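Local structure of major extracellular endoglucanase (Xanthomonas campestris pv. campestris, 4TUF) at residues 179-182 and 183-187; 59-63 and 64-68; 255-258 and 259-263. The protein hydrolyses internal beta-1,4-glucosidic linkages of cellulose and related beta-glucans, this chain being its catalytic TIM-barrel domain of glycosyl hydrolase family 5. All coordinates share one frame; numbering follows the deposited sequence.

In the fold
The three contacts are short-range ones, each within a continuous piece of a family 5 TIM barrel. Contact 2 is the buried one, at the end of barrel strand 56-61 and the start of the loop after it; contacts 1 and 3 are partly buried and lie on two outer helices, 173-187 and 257-266, each the helix of a beta-alpha-beta unit. Regular backbone bonding dominates contact 1, among small and branched side chains. Contact 3 adds a methionine folded against an indole, whereas contact 2 combines irregular turn bonds with a disulfide cysteine and an arginine beside two phosphates. Contacts 1 and 2 have centres about 18 Å apart; contact 3 lies across the barrel from contact 2.

Contact 1 of 3, residues 179-182 and 183-187; sequences RGSA and AVLAV
Ser181 and Leu185, one helical turn apart, present their side chains along the same flank of helix 173-187, the helix of a beta-alpha-beta unit between barrel strands 149-153 and 192-195. With OG anti to the backbone N (chi1 -176°), the serine hydroxyl lies beside its own carbonyl carbon, and Ser181 OG comes within 4.0 Å of Leu185 CD1. The leucine's stem lies closer to the main chain: Leu185 CG is 3.5 Å from Ser181 O, the same oxygen that accepts the Leu185 N-H. Ile193 of strand 192-195 touches both residues, which places this flank against the barrel.

Val184 turns its two methyls differently. CG2 stands anti to its own carbonyl carbon and beside its backbone N, reaching to 3.4 Å from Gly180 O, while CG1 takes the position anti to the backbone N. Val184 is also packed against Ile193 on the strand and against Leu136 and Ala140 of helix 129-143, filling the angle between the barrel and the neighbouring helix. Ala183 faces that same helix at Arg137, and its CB is 3.6 Å from both Arg179 O and Gly180 O.

Beneath these side chains runs the regular i to i+4 bonding of an alpha-helix. Val184 N donates to Gly180 O over 3.0 Å with a nearly straight 169° at the hydrogen, and Leu185 N to Ser181 O is almost as straight; Ala186 N to Ala182 O is more bent, at 135°. Arg179 points away from this turn and forms a salt bridge with Glu129. The chemistry thus divides by role: backbone amides bind successive turns, small and branched side chains fit the helix to strand and neighbour, and the charged group is paired outside the turn.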
loop_
_atom_site.group_PDB
_atom_site.type_symbol
_atom_site.label_atom_id
_atom_site.label_comp_id
_atom_site.label_asym_id
_atom_site.label_seq_id
_atom_site.Cartn_x
_atom_site.Cartn_y
_atom_site.Cartn_z
ATOM N N ARG A 179 13.862 -12.580 -3.713
ATOM C CA ARG A 179 14.849 -12.010 -4.621
ATOM C C ARG A 179 14.730 -10.482 -4.659
ATOM O O ARG A 179 15.733 -9.777 -4.735
ATOM C CB ARG A 179 14.697 -12.610 -6.024
ATOM C CG ARG A 179 14.917 -14.114 -6.066
ATOM C CD ARG A 179 15.073 -14.664 -7.483
ATOM N NE ARG A 179 13.825 -14.726 -8.244
ATOM C CZ ARG A 179 12.910 -15.688 -8.128
ATOM N NH1 ARG A 179 13.087 -16.670 -7.258
ATOM N NH2 ARG A 179 11.810 -15.665 -8.872
ATOM N N GLY A 180 13.504 -9.978 -4.595
ATOM C CA GLY A 180 13.282 -8.545 -4.500
ATOM C C GLY A 180 13.820 -7.992 -3.195
ATOM O O GLY A 180 14.447 -6.932 -3.162
ATOM N N SER A 181 13.573 -8.727 -2.117
ATOM C CA SER A 181 14.087 -8.383 -0.801
ATOM C C SER A 181 15.610 -8.230 -0.821
ATOM O O SER A 181 16.148 -7.211 -0.387
ATOM C CB SER A 181 13.671 -9.449 0.216
ATOM O OG SER A 181 14.078 -9.099 1.525
ATOM N N ALA A 182 16.293 -9.246 -1.339
ATOM C CA ALA A 182 17.750 -9.254 -1.409
ATOM C C ALA A 182 18.285 -8.057 -2.193
ATOM O O ALA A 182 19.270 -7.437 -1.790
ATOM C CB ALA A 182 18.238 -10.555 -2.034
ATOM N N ALA A 183 17.634 -7.738 -3.310
ATOM C CA ALA A 183 18.032 -6.615 -4.149
ATOM C C ALA A 183 17.945 -5.292 -3.393
ATOM O O ALA A 183 18.899 -4.512 -3.383
ATOM C CB ALA A 183 17.174 -6.561 -5.405
ATOM N N VAL A 184 16.801 -5.045 -2.759
ATOM C CA VAL A 184 16.594 -3.803 -2.027
ATOM C C VAL A 184 17.549 -3.665 -0.838
ATOM O O VAL A 184 18.138 -2.606 -0.636
ATOM C CB VAL A 184 15.141 -3.683 -1.531
ATOM C CG1 VAL A 184 14.994 -2.505 -0.579
ATOM C CG2 VAL A 184 14.196 -3.534 -2.707
ATOM N N LEU A 185 17.720 -4.734 -0.062
ATOM C CA LEU A 185 18.526 -4.651 1.159
ATOM C C LEU A 185 20.026 -4.578 0.866
ATOM O O LEU A 185 20.816 -4.159 1.712
ATOM C CB LEU A 185 18.231 -5.837 2.081
ATOM C CG LEU A 185 16.855 -5.867 2.757
ATOM C CD1 LEU A 185 16.748 -7.045 3.723
ATOM C CD2 LEU A 185 16.565 -4.556 3.477
ATOM N N ALA A 186 20.423 -4.983 -0.331
ATOM C CA ALA A 186 21.825 -4.885 -0.717
ATOM C C ALA A 186 22.211 -3.425 -0.887
ATOM O O ALA A 186 23.378 -3.062 -0.744
ATOM C CB ALA A 186 22.082 -5.655 -2.001
ATOM N N VAL A 187 21.218 -2.594 -1.194
ATOM C CA VAL A 187 21.449 -1.187 -1.494
ATOM C C VAL A 187 20.993 -0.300 -0.348
ATOM O O VAL A 187 21.631 0.701 -0.034
ATOM C CB VAL A 187 20.716 -0.756 -2.775
ATOM C CG1 VAL A 187 21.115 0.643 -3.152
ATOM C CG2 VAL A 187 21.038 -1.701 -3.908
#

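Contact 2 of 3, residues 59-63 and 64-68; sequences LPFCP and ATLRS. With 2HP (dihydrogenphosphate ion), chain K; 2HP (dihydrogenphosphate ion), chain G.
Phe61 and Leu66 meet where barrel strand 56-61 gives way to the loop leading to helix 88-102, in the TIM-barrel fold of the family. Their apolar contact is oblique: Leu66 CD1 approaches Phe61 CE1 to 3.7 Å. Phe61 CG sits between the backbone N and the carbonyl carbon (chi1 68°), which sets the direction of its ring; the ring also meets His110, while Leu66 packs on Phe138 and Val139 of helix 129-143. Sulfur joins the packing as well, for Cys62 SG, in a disulfide with Cys115, lies 4.2 Å from Ala64 CB.

Backbone bonds round off the turn. Leu66 N donates to Pro63 O over 2.8 Å, coming from above the carbonyl plane, and a weak bond runs from Thr65 N to Cys62 O. Thr65 OG1 lies 3.3 Å from Cys62 SG, but its hydrogen-bonding partner is Phe27 O, which ties the turn to another loop.

Charge gathers at the outer end. Arg67, its chain extended from CG to NE, lays one face of its guanidinium over the turn, with Ala64 N about 4.0 Å above that plane. Two dihydrogenphosphate ions sit beside this side chain, in pockets completed by residues that include Asp135. To one of them Arg67 gives a weak hydrogen bond, NE to O3 at 3.4 Å; the other rests O2 at 3.6 Å from Arg67 CG.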
loop_
_atom_site.group_PDB
_atom_site.type_symbol
_atom_site.label_atom_id
_atom_site.label_comp_id
_atom_site.label_asym_id
_atom_site.label_seq_id
_atom_site.Cartn_x
_atom_site.Cartn_y
_atom_site.Cartn_z
ATOM N N LEU A 59 3.150 5.548 -1.516
ATOM C CA LEU A 59 3.277 6.145 -2.850
ATOM C C LEU A 59 3.405 5.126 -3.979
ATOM O O LEU A 59 4.493 4.608 -4.230
ATOM C CB LEU A 59 4.494 7.072 -2.904
ATOM C CG LEU A 59 4.299 8.561 -2.641
ATOM C CD1 LEU A 59 5.575 9.301 -2.990
ATOM C CD2 LEU A 59 3.129 9.097 -3.444
ATOM N N PRO A 60 2.296 4.834 -4.668
ATOM C CA PRO A 60 2.416 4.025 -5.884
ATOM C C PRO A 60 3.269 4.716 -6.952
ATOM O O PRO A 60 3.213 5.932 -7.094
ATOM C CB PRO A 60 0.963 3.878 -6.354
ATOM C CG PRO A 60 0.140 4.046 -5.107
ATOM C CD PRO A 60 0.892 5.051 -4.273
ATOM N N PHE A 61 4.065 3.942 -7.679
ATOM C CA PHE A 61 4.806 4.458 -8.825
ATOM C C PHE A 61 4.861 3.386 -9.916
ATOM O O PHE A 61 4.461 2.249 -9.695
ATOM C CB PHE A 61 6.219 4.884 -8.423
ATOM C CG PHE A 61 7.108 3.735 -8.028
ATOM C CD1 PHE A 61 7.878 3.072 -8.978
ATOM C CD2 PHE A 61 7.171 3.313 -6.708
ATOM C CE1 PHE A 61 8.689 2.004 -8.617
ATOM C CE2 PHE A 61 7.977 2.251 -6.343
ATOM C CZ PHE A 61 8.739 1.595 -7.299
ATOM N N CYS A 62 5.360 3.753 -11.088
ATOM C CA CYS A 62 5.522 2.814 -12.189
ATOM C C CYS A 62 6.901 3.047 -12.788
ATOM O O CYS A 62 7.493 4.099 -12.555
ATOM C CB CYS A 62 4.420 3.002 -13.232
ATOM S SG CYS A 62 4.444 4.606 -14.087
ATOM N N PRO A 63 7.432 2.064 -13.533
ATOM C CA PRO A 63 8.757 2.210 -14.146
ATOM C C PRO A 63 8.922 3.482 -14.978
ATOM O O PRO A 63 9.927 4.178 -14.817
ATOM C CB PRO A 63 8.855 0.974 -15.035
ATOM C CG PRO A 63 8.063 -0.051 -14.313
ATOM C CD PRO A 63 6.905 0.697 -13.705
ATOM N N ALA A 64 7.958 3.779 -15.842
ATOM C CA ALA A 64 8.035 4.955 -16.708
ATOM C C ALA A 64 8.302 6.241 -15.923
ATOM O O ALA A 64 9.049 7.109 -16.377
ATOM C CB ALA A 64 6.761 5.096 -17.519
ATOM N N THR A 65 7.695 6.356 -14.745
ATOM C CA THR A 65 7.874 7.532 -13.897
ATOM C C THR A 65 9.337 7.712 -13.475
ATOM O O THR A 65 9.811 8.838 -13.296
ATOM C CB THR A 65 6.979 7.441 -12.644
ATOM O OG1 THR A 65 5.606 7.553 -13.038
ATOM C CG2 THR A 65 7.301 8.542 -11.652
ATOM N N LEU A 66 10.055 6.597 -13.348
ATOM C CA LEU A 66 11.434 6.622 -12.876
ATOM C C LEU A 66 12.435 6.950 -13.983
ATOM O O LEU A 66 13.627 7.099 -13.715
ATOM C CB LEU A 66 11.803 5.279 -12.249
ATOM C CG LEU A 66 10.882 4.689 -11.181
ATOM C CD1 LEU A 66 11.396 3.316 -10.787
ATOM C CD2 LEU A 66 10.787 5.606 -9.967
ATOM N N ARG A 67 11.961 7.055 -15.221
ATOM C CA ARG A 67 12.848 7.344 -16.344
ATOM C C ARG A 67 13.077 8.846 -16.498
ATOM O O ARG A 67 12.213 9.655 -16.167
ATOM C CB ARG A 67 12.290 6.745 -17.634
ATOM C CG ARG A 67 12.373 5.227 -17.659
ATOM C CD ARG A 67 11.440 4.598 -18.683
ATOM N NE ARG A 67 11.282 3.167 -18.430
ATOM C CZ ARG A 67 10.276 2.430 -18.891
ATOM N NH1 ARG A 67 9.331 2.990 -19.641
ATOM N NH2 ARG A 67 10.216 1.134 -18.598
ATOM N N SER A 68 14.252 9.199 -17.009
ATOM C CA SER A 68 14.766 10.561 -16.937
ATOM C C SER A 68 13.907 11.601 -17.645
ATOM O O SER A 68 13.724 12.707 -17.132
ATOM C CB SER A 68 16.185 10.610 -17.509
ATOM O OG SER A 68 17.073 9.829 -16.730
HETATM P P 2HP K . 15.094 3.366 -14.935
HETATM O O1 2HP K . 15.564 4.783 -14.703
HETATM O O2 2HP K . 13.587 3.307 -14.887
HETATM O O3 2HP K . 15.574 2.900 -16.289
HETATM O O4 2HP K . 15.646 2.470 -13.853
HETATM P P 2HP G . 13.828 -0.448 -16.899
HETATM O O1 2HP G . 14.821 -0.484 -15.759
HETATM O O2 2HP G . 12.463 -0.860 -16.395
HETATM O O3 2HP G . 13.727 0.958 -17.447
HETATM O O4 2HP G . 14.291 -1.382 -17.998
#

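Contact 3 of 3, residues 255-258 and 259-263; sequences NNMP and AIWER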
loop_
_atom_site.group_PDB
_atom_site.type_symbol
_atom_site.label_atom_id
_atom_site.label_comp_id
_atom_site.label_asym_id
_atom_site.label_seq_id
_atom_site.Cartn_x
_atom_site.Cartn_y
_atom_site.Cartn_z
ATOM N N ASN A 255 -20.917 -10.298 11.681
ATOM C CA ASN A 255 -20.321 -11.137 12.718
ATOM C C ASN A 255 -19.506 -12.300 12.163
ATOM O O ASN A 255 -18.670 -12.871 12.863
ATOM C CB ASN A 255 -21.403 -11.671 13.648
ATOM C CG ASN A 255 -22.044 -10.580 14.474
ATOM O OD1 ASN A 255 -21.367 -9.664 14.936
ATOM N ND2 ASN A 255 -23.355 -10.669 14.665
ATOM N N ASN A 256 -19.738 -12.639 10.905
ATOM C CA ASN A 256 -19.012 -13.724 10.267
ATOM C C ASN A 256 -17.639 -13.308 9.763
ATOM O O ASN A 256 -16.800 -14.143 9.471
ATOM C CB ASN A 256 -19.822 -14.274 9.104
ATOM C CG ASN A 256 -20.117 -13.227 8.068
ATOM O OD1 ASN A 256 -20.159 -12.047 8.374
ATOM N ND2 ASN A 256 -20.319 -13.650 6.837
ATOM N N MET A 257 -17.421 -12.007 9.659
ATOM C CA MET A 257 -16.204 -11.475 9.051
ATOM C C MET A 257 -14.889 -11.754 9.798
ATOM O O MET A 257 -13.906 -12.102 9.151
ATOM C CB MET A 257 -16.352 -9.964 8.839
ATOM C CG MET A 257 -17.398 -9.597 7.806
ATOM S SD MET A 257 -17.171 -10.500 6.257
ATOM C CE MET A 257 -15.555 -9.921 5.749
ATOM N N PRO A 258 -14.849 -11.589 11.139
ATOM C CA PRO A 258 -13.567 -11.807 11.832
ATOM C C PRO A 258 -12.877 -13.150 11.535
ATOM O O PRO A 258 -11.650 -13.189 11.470
ATOM C CB PRO A 258 -13.960 -11.725 13.309
ATOM C CG PRO A 258 -15.108 -10.791 13.323
ATOM C CD PRO A 258 -15.880 -11.084 12.069
ATOM N N ALA A 259 -13.643 -14.220 11.356
ATOM C CA ALA A 259 -13.073 -15.524 11.032
ATOM C C ALA A 259 -12.416 -15.511 9.652
ATOM O O ALA A 259 -11.415 -16.188 9.413
ATOM C CB ALA A 259 -14.145 -16.597 11.096
ATOM N N ILE A 260 -12.989 -14.735 8.744
ATOM C CA ILE A 260 -12.500 -14.664 7.377
ATOM C C ILE A 260 -11.236 -13.812 7.289
ATOM O O ILE A 260 -10.270 -14.176 6.612
ATOM C CB ILE A 260 -13.594 -14.111 6.444
ATOM C CG1 ILE A 260 -14.698 -15.160 6.281
ATOM C CG2 ILE A 260 -13.016 -13.717 5.099
ATOM C CD1 ILE A 260 -15.955 -14.624 5.672
ATOM N N TRP A 261 -11.242 -12.681 7.989
ATOM C CA TRP A 261 -10.056 -11.842 8.092
ATOM C C TRP A 261 -8.947 -12.585 8.818
ATOM O O TRP A 261 -7.780 -12.491 8.445
ATOM C CB TRP A 261 -10.379 -10.535 8.814
ATOM C CG TRP A 261 -11.353 -9.667 8.079
ATOM C CD1 TRP A 261 -11.478 -9.535 6.728
ATOM C CD2 TRP A 261 -12.350 -8.821 8.659
ATOM N NE1 TRP A 261 -12.486 -8.649 6.429
ATOM C CE2 TRP A 261 -13.037 -8.198 7.600
ATOM C CE3 TRP A 261 -12.724 -8.525 9.971
ATOM C CZ2 TRP A 261 -14.080 -7.302 7.812
ATOM C CZ3 TRP A 261 -13.760 -7.633 10.178
ATOM C CH2 TRP A 261 -14.426 -7.033 9.104
ATOM N N GLU A 262 -9.317 -13.324 9.859
ATOM C CA GLU A 262 -8.351 -14.119 10.606
ATOM C C GLU A 262 -7.666 -15.123 9.689
ATOM O O GLU A 262 -6.441 -15.211 9.663
ATOM C CB GLU A 262 -9.029 -14.838 11.775
ATOM C CG GLU A 262 -8.090 -15.665 12.641
ATOM C CD GLU A 262 -7.262 -14.818 13.593
ATOM O OE1 GLU A 262 -7.397 -13.572 13.571
ATOM O OE2 GLU A 262 -6.477 -15.402 14.371
ATOM N N ARG A 263 -8.466 -15.858 8.925
ATOM C CA ARG A 263 -7.951 -16.840 7.978
ATOM C C ARG A 263 -6.985 -16.258 6.947
ATOM O O ARG A 263 -5.904 -16.801 6.723
ATOM C CB ARG A 263 -9.104 -17.521 7.243
ATOM C CG ARG A 263 -8.638 -18.525 6.213
ATOM C CD ARG A 263 -9.674 -19.603 5.988
ATOM N NE ARG A 263 -10.840 -19.112 5.264
ATOM C CZ ARG A 263 -12.092 -19.427 5.575
ATOM N NH1 ARG A 263 -12.339 -20.224 6.605
ATOM N NH2 ARG A 263 -13.096 -18.940 4.857
#
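Met257 folds against the indole of Trp261 in helix 257-266, an outer helix of the TIM barrel between strands 231-238 and 276-280. The core of the contact is a CH-pi interaction: Met257 CB stands over one face of the six-membered ring, 3.6 Å from its centroid and only 14° off the normal. The methionine then doubles back, bent at both chi2 and chi3, which carries CE to 3.4 Å from Trp261 NE1. SD lies obliquely to the six-membered ring, 5.3 Å from its centroid, so a Met-aromatic contact accompanies the CH-pi one. Trp293 of helix 288-303 touches both residues, and the indole further meets Tyr300, Ala296 and Leu297 of that helix.

Next to this centre, Pro258 CA approaches the indole obliquely, and the proline side chain also touches Tyr300. Ile260 extends its CD1 to 4.3 Å from Met257 SD, both side chains lying on Tyr247 of a loop.

The backbone bonds come next. Met257 O receives Trp261 N at a nearly straight 169°, as well as a weak bond from Ile260 N, so one oxygen serves two amides. At the polar rim, Asn256 ND2 is hydrogen-bonded to Tyr247 O, and the carboxylate of Glu262 is hydrogen-bonded through OE1 to Tyr300 OH of helix 288-303. Glu262 stays close to Pro258 through its stem: its N donates to Pro258 O over 2.8 Å, while CB rests 3.1 Å from that same oxygen.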